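Local coordinates for predicted protein (Acinetobacter sp. RUH2624, PDB 4MEA) that probably hydrolyses epoxides as a secreted, Cif-like virulence factor of the alpha/beta hydrolase fold, at residues S267-V281 and Q294-M307. Residues are numbered along the deposited sequence; the frame is centred on the assembly and turned at random.
Sequences SMALTGQKGVNDVLV and QYTAIILPDTGHWM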
ATOM      1  N   SER A 267     -19.983  23.580   9.820  1.00 19.36           N
ATOM      2  CA  SER A 267     -19.095  22.429   9.852  1.00 15.45           C
ATOM      3  C   SER A 267     -17.650  22.884  10.006  1.00 17.60           C
ATOM      4  O   SER A 267     -17.311  24.032   9.709  1.00 20.35           O
ATOM      5  CB  SER A 267     -19.256  21.593   8.589  1.00 19.14           C
ATOM      6  OG  SER A 267     -18.882  22.328   7.438  1.00 17.60           O
ATOM      7  N   MET A 268     -16.807  21.983  10.490  1.00 15.50           N
ATOM      8  CA  MET A 268     -15.388  22.267  10.629  1.00 14.37           C
ATOM      9  C   MET A 268     -14.551  21.103  10.118  1.00 16.67           C
ATOM     10  O   MET A 268     -14.885  19.938  10.365  1.00 10.38           O
ATOM     11  CB  MET A 268     -15.026  22.552  12.094  1.00 12.83           C
ATOM     12  CG  MET A 268     -13.523  22.753  12.326  1.00 13.76           C
ATOM     13  SD  MET A 268     -13.122  23.558  13.890  1.00 18.86           S
ATOM     14  CE  MET A 268     -13.667  22.335  15.080  1.00 10.47           C
ATOM     15  N   ALA A 269     -13.483  21.433   9.389  1.00 10.01           N
ATOM     16  CA  ALA A 269     -12.385  20.511   9.137  1.00 10.59           C
ATOM     17  C   ALA A 269     -11.278  20.867  10.116  1.00 15.27           C
ATOM     18  O   ALA A 269     -10.792  21.997  10.136  1.00  9.81           O
ATOM     19  CB  ALA A 269     -11.888  20.625   7.704  1.00 12.04           C
ATOM     20  N   LEU A 270     -10.908  19.908  10.955  1.00  8.79           N
ATOM     21  CA  LEU A 270      -9.882  20.125  11.966  1.00  7.89           C
ATOM     22  C   LEU A 270      -8.812  19.061  11.765  1.00 10.04           C
ATOM     23  O   LEU A 270      -9.076  17.868  11.899  1.00  8.59           O
ATOM     24  CB  LEU A 270     -10.506  20.053  13.367  1.00  6.30           C
ATOM     25  CG  LEU A 270      -9.621  20.006  14.607  1.00  5.00           C
ATOM     26  CD1 LEU A 270      -8.742  21.257  14.723  1.00  6.16           C
ATOM     27  CD2 LEU A 270     -10.496  19.842  15.859  1.00  5.60           C
ATOM     28  N   THR A 271      -7.610  19.493  11.407  1.00 10.05           N
ATOM     29  CA  THR A 271      -6.589  18.555  10.974  1.00 14.51           C
ATOM     30  C   THR A 271      -5.242  18.858  11.619  1.00 16.05           C
ATOM     31  O   THR A 271      -5.066  19.888  12.275  1.00  9.55           O
ATOM     32  CB  THR A 271      -6.402  18.615   9.453  1.00 16.99           C
ATOM     33  OG1 THR A 271      -5.668  19.797   9.119  1.00 15.36           O
ATOM     34  CG2 THR A 271      -7.746  18.630   8.738  1.00  8.85           C
ATOM     35  N   GLY A 272      -4.292  17.952  11.422  1.00 13.38           N
ATOM     36  CA  GLY A 272      -2.947  18.149  11.925  1.00 10.73           C
ATOM     37  C   GLY A 272      -1.978  18.387  10.788  1.00 12.92           C
ATOM     38  O   GLY A 272      -1.946  17.628   9.823  1.00 14.29           O
ATOM     39  N   GLN A 273      -1.193  19.453  10.901  1.00 10.87           N
ATOM     40  CA  GLN A 273      -0.183  19.785   9.903  1.00 11.53           C
ATOM     41  C   GLN A 273       0.726  18.606   9.556  1.00 13.91           C
ATOM     42  O   GLN A 273       1.126  18.453   8.397  1.00 11.43           O
ATOM     43  CB  GLN A 273       0.671  20.950  10.405  1.00 15.99           C
ATOM     44  CG  GLN A 273       1.816  21.346   9.491  1.00 26.68           C
ATOM     45  CD  GLN A 273       2.774  22.314  10.172  1.00 37.29           C
ATOM     46  OE1 GLN A 273       3.188  22.102  11.322  1.00 26.03           O
ATOM     47  NE2 GLN A 273       3.120  23.391   9.474  1.00 37.60           N
ATOM     48  N   LYS A 274       1.066  17.786  10.557  1.00  8.62           N
ATOM     49  CA  LYS A 274       1.976  16.647  10.356  1.00  9.30           C
ATOM     50  C   LYS A 274       1.236  15.336  10.097  1.00 14.32           C
ATOM     51  O   LYS A 274       1.856  14.268  10.006  1.00 13.88           O
ATOM     52  CB  LYS A 274       2.912  16.461  11.561  1.00 14.97           C
ATOM     53  CG  LYS A 274       3.868  17.630  11.790  1.00 17.97           C
ATOM     54  CD  LYS A 274       4.692  17.909  10.543  1.00 30.34           C
ATOM     55  CE  LYS A 274       5.709  19.026  10.782  1.00 39.33           C
ATOM     56  NZ  LYS A 274       6.430  19.405   9.529  1.00 37.55           N
ATOM     57  N   GLY A 275      -0.085  15.416   9.989  1.00  9.42           N
ATOM     58  CA  GLY A 275      -0.893  14.251   9.679  1.00 12.12           C
ATOM     59  C   GLY A 275      -1.318  14.306   8.221  1.00 15.03           C
ATOM     60  O   GLY A 275      -0.485  14.444   7.331  1.00 14.15           O
ATOM     61  N   VAL A 276      -2.619  14.209   7.977  1.00 10.67           N
ATOM     62  CA  VAL A 276      -3.149  14.291   6.615  1.00 13.22           C
ATOM     63  C   VAL A 276      -3.119  15.745   6.126  1.00 12.57           C
ATOM     64  O   VAL A 276      -3.133  16.010   4.926  1.00 15.57           O
ATOM     65  CB  VAL A 276      -4.576  13.695   6.528  1.00  9.02           C
ATOM     66  CG1 VAL A 276      -5.048  13.647   5.074  1.00  8.92           C
ATOM     67  CG2 VAL A 276      -4.578  12.289   7.130  1.00  9.24           C
ATOM     68  N   ASN A 277      -3.075  16.678   7.072  1.00 11.94           N
ATOM     69  CA  ASN A 277      -2.798  18.083   6.769  1.00  8.62           C
ATOM     70  C   ASN A 277      -3.968  18.763   6.034  1.00 14.91           C
ATOM     71  O   ASN A 277      -5.062  18.905   6.588  1.00 13.66           O
ATOM     72  CB  ASN A 277      -1.463  18.204   5.995  1.00 12.10           C
ATOM     73  CG  ASN A 277      -0.970  19.637   5.883  1.00 18.62           C
ATOM     74  OD1 ASN A 277      -1.505  20.543   6.522  1.00 11.32           O
ATOM     75  ND2 ASN A 277       0.058  19.846   5.070  1.00 22.11           N
ATOM     76  N   ASP A 278      -3.758  19.155   4.782  1.00 12.81           N
ATOM     77  CA  ASP A 278      -4.742  20.000   4.099  1.00 10.08           C
ATOM     78  C   ASP A 278      -5.758  19.296   3.186  1.00 15.46           C
ATOM     79  O   ASP A 278      -6.598  19.961   2.569  1.00 17.40           O
ATOM     80  CB  ASP A 278      -4.020  21.104   3.314  1.00 13.18           C
ATOM     81  CG  ASP A 278      -3.112  20.558   2.236  1.00 24.35           C
ATOM     82  OD1 ASP A 278      -2.931  19.322   2.167  1.00 25.03           O
ATOM     83  OD2 ASP A 278      -2.564  21.374   1.462  1.00 31.68           O
ATOM     84  N   VAL A 279      -5.690  17.970   3.086  1.00 11.52           N
ATOM     85  CA  VAL A 279      -6.592  17.237   2.197  1.00 11.19           C
ATOM     86  C   VAL A 279      -8.073  17.444   2.561  1.00 10.17           C
ATOM     87  O   VAL A 279      -8.879  17.809   1.714  1.00 10.60           O
ATOM     88  CB  VAL A 279      -6.274  15.726   2.166  1.00 13.09           C
ATOM     89  CG1 VAL A 279      -7.321  14.969   1.325  1.00  5.73           C
ATOM     90  CG2 VAL A 279      -4.861  15.487   1.636  1.00 13.59           C
ATOM     91  N   LEU A 280      -8.421  17.214   3.821  1.00 13.01           N
ATOM     92  CA  LEU A 280      -9.800  17.382   4.268  1.00  8.15           C
ATOM     93  C   LEU A 280     -10.236  18.845   4.194  1.00 10.24           C
ATOM     94  O   LEU A 280     -11.381  19.143   3.862  1.00 13.61           O
ATOM     95  CB  LEU A 280      -9.958  16.872   5.706  1.00 10.10           C
ATOM     96  CG  LEU A 280     -11.350  17.009   6.336  1.00 11.25           C
ATOM     97  CD1 LEU A 280     -12.352  16.121   5.614  1.00  8.80           C
ATOM     98  CD2 LEU A 280     -11.329  16.682   7.840  1.00  8.36           C
ATOM     99  N   VAL A 281      -9.325  19.757   4.517  1.00 12.55           N
ATOM    100  CA  VAL A 281      -9.642  21.185   4.503  1.00 13.58           C
ATOM    101  C   VAL A 281     -10.108  21.617   3.112  1.00 17.86           C
ATOM    102  O   VAL A 281     -11.153  22.263   2.964  1.00 16.59           O
ATOM    103  CB  VAL A 281      -8.433  22.029   4.956  1.00 15.36           C
ATOM    104  CG1 VAL A 281      -8.692  23.507   4.733  1.00 17.94           C
ATOM    105  CG2 VAL A 281      -8.116  21.742   6.419  1.00 14.01           C
ATOM    106  N   GLN A 294     -20.387  29.205   6.739  1.00 25.19           N
ATOM    107  CA  GLN A 294     -20.645  28.291   7.854  1.00 24.74           C
ATOM    108  C   GLN A 294     -19.472  27.347   8.134  1.00 25.72           C
ATOM    109  O   GLN A 294     -19.493  26.590   9.109  1.00 20.47           O
ATOM    110  CB  GLN A 294     -21.882  27.445   7.567  1.00 23.73           C
ATOM    111  CG  GLN A 294     -23.179  28.205   7.452  1.00 27.53           C
ATOM    112  CD  GLN A 294     -24.343  27.267   7.199  1.00 36.09           C
ATOM    113  OE1 GLN A 294     -24.416  26.615   6.151  1.00 32.76           O
ATOM    114  NE2 GLN A 294     -25.251  27.175   8.170  1.00 34.88           N
ATOM    115  N   TYR A 295     -18.453  27.403   7.281  1.00 27.10           N
ATOM    116  CA  TYR A 295     -17.358  26.430   7.298  1.00 19.22           C
ATOM    117  C   TYR A 295     -16.082  26.964   7.955  1.00 24.91           C
ATOM    118  O   TYR A 295     -15.562  28.018   7.572  1.00 23.08           O
ATOM    119  CB  TYR A 295     -17.060  25.984   5.864  1.00 20.40           C
ATOM    120  CG  TYR A 295     -15.862  25.069   5.711  1.00 19.98           C
ATOM    121  CD1 TYR A 295     -15.851  23.805   6.287  1.00 19.07           C
ATOM    122  CD2 TYR A 295     -14.751  25.460   4.972  1.00 15.45           C
ATOM    123  CE1 TYR A 295     -14.766  22.961   6.144  1.00 13.43           C
ATOM    124  CE2 TYR A 295     -13.660  24.612   4.813  1.00 20.12           C
ATOM    125  CZ  TYR A 295     -13.676  23.362   5.408  1.00 17.70           C
ATOM    126  OH  TYR A 295     -12.602  22.505   5.271  1.00 13.95           O
ATOM    127  N   THR A 296     -15.585  26.223   8.942  1.00 15.05           N
ATOM    128  CA  THR A 296     -14.335  26.552   9.619  1.00 19.33           C
ATOM    129  C   THR A 296     -13.273  25.505   9.297  1.00 19.63           C
ATOM    130  O   THR A 296     -13.535  24.303   9.335  1.00 17.03           O
ATOM    131  CB  THR A 296     -14.520  26.608  11.148  1.00 20.60           C
ATOM    132  OG1 THR A 296     -15.412  27.673  11.487  1.00 23.29           O
ATOM    133  CG2 THR A 296     -13.189  26.835  11.847  1.00 19.71           C
ATOM    134  N   ALA A 297     -12.070  25.967   8.983  1.00 13.89           N
ATOM    135  CA  ALA A 297     -10.946  25.079   8.711  1.00 12.05           C
ATOM    136  C   ALA A 297      -9.793  25.436   9.632  1.00 21.98           C
ATOM    137  O   ALA A 297      -9.316  26.570   9.623  1.00 18.92           O
ATOM    138  CB  ALA A 297     -10.509  25.212   7.266  1.00 12.96           C
ATOM    139  N   ILE A 298      -9.344  24.470  10.423  1.00 18.32           N
ATOM    140  CA  ILE A 298      -8.216  24.694  11.313  1.00 18.02           C
ATOM    141  C   ILE A 298      -7.194  23.587  11.145  1.00 18.62           C
ATOM    142  O   ILE A 298      -7.513  22.406  11.274  1.00 11.54           O
ATOM    143  CB  ILE A 298      -8.665  24.778  12.789  1.00 16.89           C
ATOM    144  CG1 ILE A 298      -9.564  26.002  12.991  1.00 15.52           C
ATOM    145  CG2 ILE A 298      -7.445  24.817  13.726  1.00 12.30           C
ATOM    146  CD1 ILE A 298     -10.165  26.116  14.381  1.00 20.23           C
ATOM    147  N   ILE A 299      -5.964  23.970  10.824  1.00 12.59           N
ATOM    148  CA  ILE A 299      -4.887  23.002  10.764  1.00 10.17           C
ATOM    149  C   ILE A 299      -3.956  23.261  11.949  1.00 14.51           C
ATOM    150  O   ILE A 299      -3.364  24.329  12.055  1.00 18.93           O
ATOM    151  CB  ILE A 299      -4.117  23.113   9.444  1.00 12.15           C
ATOM    152  CG1 ILE A 299      -5.070  22.952   8.249  1.00 14.97           C
ATOM    153  CG2 ILE A 299      -2.985  22.089   9.391  1.00 10.56           C
ATOM    154  CD1 ILE A 299      -4.356  22.933   6.895  1.00 18.83           C
ATOM    155  N   LEU A 300      -3.832  22.289  12.845  1.00 14.50           N
ATOM    156  CA  LEU A 300      -2.975  22.460  14.015  1.00 10.42           C
ATOM    157  C   LEU A 300      -1.497  22.228  13.675  1.00 15.44           C
ATOM    158  O   LEU A 300      -1.130  21.177  13.144  1.00 14.59           O
ATOM    159  CB  LEU A 300      -3.420  21.545  15.159  1.00 12.29           C
ATOM    160  CG  LEU A 300      -4.846  21.716  15.690  1.00 16.24           C
ATOM    161  CD1 LEU A 300      -5.092  20.748  16.845  1.00 10.93           C
ATOM    162  CD2 LEU A 300      -5.080  23.152  16.132  1.00 15.96           C
ATOM    163  N   PRO A 301      -0.644  23.217  13.981  1.00 16.47           N
ATOM    164  CA  PRO A 301       0.798  23.085  13.717  1.00 19.24           C
ATOM    165  C   PRO A 301       1.465  22.023  14.599  1.00 13.08           C
ATOM    166  O   PRO A 301       0.987  21.771  15.709  1.00 17.38           O
ATOM    167  CB  PRO A 301       1.351  24.486  14.030  1.00 15.36           C
ATOM    168  CG  PRO A 301       0.337  25.113  14.934  1.00 20.03           C
ATOM    169  CD  PRO A 301      -0.998  24.526  14.561  1.00 18.72           C
ATOM    170  N   ASP A 302       2.535  21.410  14.087  1.00 12.92           N
ATOM    171  CA  ASP A 302       3.364  20.463  14.836  1.00 18.22           C
ATOM    172  C   ASP A 302       2.560  19.297  15.404  1.00 20.32           C
ATOM    173  O   ASP A 302       2.999  18.645  16.351  1.00 15.37           O
ATOM    174  CB  ASP A 302       4.106  21.168  15.976  1.00 32.24           C
ATOM    175  CG  ASP A 302       5.065  22.235  15.479  1.00 47.97           C
ATOM    176  OD1 ASP A 302       5.699  22.021  14.420  1.00 44.50           O
ATOM    177  OD2 ASP A 302       5.178  23.290  16.146  1.00 54.70           O
ATOM    178  N   THR A 303       1.395  19.044  14.811  1.00 15.01           N
ATOM    179  CA  THR A 303       0.477  18.006  15.280  1.00 16.98           C
ATOM    180  C   THR A 303       0.245  16.979  14.181  1.00 13.55           C
ATOM    181  O   THR A 303      -0.064  17.334  13.041  1.00  9.65           O
ATOM    182  CB  THR A 303      -0.890  18.603  15.702  1.00 15.65           C
ATOM    183  OG1 THR A 303      -0.688  19.577  16.731  1.00 17.46           O
ATOM    184  CG2 THR A 303      -1.847  17.501  16.220  1.00  9.30           C
ATOM    185  N   GLY A 304       0.412  15.709  14.528  1.00 11.04           N
ATOM    186  CA  GLY A 304       0.208  14.628  13.581  1.00  6.92           C
ATOM    187  C   GLY A 304      -1.236  14.152  13.581  1.00 10.29           C
ATOM    188  O   GLY A 304      -2.129  14.853  14.041  1.00 11.00           O
ATOM    189  N   HIS A 305      -1.451  12.942  13.079  1.00 11.53           N
ATOM    190  CA  HIS A 305      -2.783  12.366  12.904  1.00  9.79           C
ATOM    191  C   HIS A 305      -3.548  12.095  14.209  1.00 12.87           C
ATOM    192  O   HIS A 305      -4.771  12.231  14.266  1.00  9.58           O
ATOM    193  CB  HIS A 305      -2.649  11.071  12.100  1.00  7.75           C
ATOM    194  CG  HIS A 305      -3.954  10.441  11.741  1.00 17.15           C
ATOM    195  ND1 HIS A 305      -4.870  11.051  10.909  1.00 13.72           N
ATOM    196  CD2 HIS A 305      -4.493   9.248  12.090  1.00 14.31           C
ATOM    197  CE1 HIS A 305      -5.922  10.262  10.766  1.00 16.77           C
ATOM    198  NE2 HIS A 305      -5.720   9.163  11.475  1.00 14.08           N
ATOM    199  N   TRP A 306      -2.832  11.700  15.255  1.00  7.81           N
ATOM    200  CA  TRP A 306      -3.474  11.300  16.506  1.00  8.38           C
ATOM    201  C   TRP A 306      -3.674  12.548  17.361  1.00 16.39           C
ATOM    202  O   TRP A 306      -2.972  12.767  18.352  1.00 12.39           O
ATOM    203  CB  TRP A 306      -2.620  10.237  17.211  1.00  6.58           C
ATOM    204  CG  TRP A 306      -2.097   9.220  16.232  1.00  7.29           C
ATOM    205  CD1 TRP A 306      -0.813   9.084  15.794  1.00 12.25           C
ATOM    206  CD2 TRP A 306      -2.866   8.225  15.542  1.00 14.58           C
ATOM    207  NE1 TRP A 306      -0.729   8.056  14.883  1.00 11.99           N
ATOM    208  CE2 TRP A 306      -1.975   7.512  14.710  1.00 14.06           C
ATOM    209  CE3 TRP A 306      -4.222   7.868  15.546  1.00 12.74           C
ATOM    210  CZ2 TRP A 306      -2.392   6.458  13.894  1.00  7.13           C
ATOM    211  CZ3 TRP A 306      -4.640   6.813  14.727  1.00  9.61           C
ATOM    212  CH2 TRP A 306      -3.725   6.126  13.912  1.00  8.00           C
ATOM    213  N   MET A 307      -4.656  13.355  16.966  1.00  7.49           N
ATOM    214  CA  MET A 307      -4.689  14.764  17.336  1.00  8.05           C
ATOM    215  C   MET A 307      -4.925  15.035  18.816  1.00 13.01           C
ATOM    216  O   MET A 307      -4.371  15.984  19.360  1.00 11.70           O
ATOM    217  CB  MET A 307      -5.712  15.511  16.485  1.00 10.44           C
ATOM    218  CG  MET A 307      -5.418  15.452  14.982  1.00 14.40           C
ATOM    219  SD  MET A 307      -6.699  16.292  14.031  1.00 12.79           S
ATOM    220  CE  MET A 307      -6.510  17.980  14.594  1.00 11.27           C
TER
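Ser267 pairs with Tyr295 and, five residues on, Gly272 with Leu300 in a parallel ladder, whose strand axes run 13° apart. Seven backbone hydrogen bonds join the two strands and their flanks, from Gln294 to Gln273; Leu300 N to Thr271 O, at 2.8 Å, is typical of them.

Packing is tight on the face carrying Ala269, Thr271 and Ile299, beneath the start of helix 279-288. With CG of Tyr295 anti to the backbone N (chi1 175°), the ring reaches past Ala269, whose CB lies 3.2 Å from Tyr295 OH, and that hydroxyl donates to Val281 O, 2.7 Å away, in the carbonyl plane and on a lone pair. That bond ties the first turn of the helix to the edge strand. Beside it Val281 CG1 meets Ala297 CB at 3.6 Å and CG2 rests on Ile299 CG1. Thr271 OG1 spends its hydrogen on Asn277 O (2.8 Å) while lying against Ile299 CG1. On the other face, Met307 CE presses on Leu270 CG at 3.7 Å, and Leu270 CD1 lies alongside Ile298 CG2.

The looser side is the pair of turns beyond the strands, where Pro301 and Asp302 are exposed. There the extended Gln273 side chain accepts Asp302 N at OE1 (2.9 Å, 176° at the hydrogen), and Lys274 N donates to Thr303 O.

Past these turns, His305 hydrogen-bonds Asp158 through ND1 and Asp134 through NE2, while Val276 N and Gly272 N also bind Asp158. The parallel strands with their intervening helix form a beta-alpha-beta crossover, and the loop after strand 295-300 presents His305 where alpha/beta hydrolases carry their catalytic histidine.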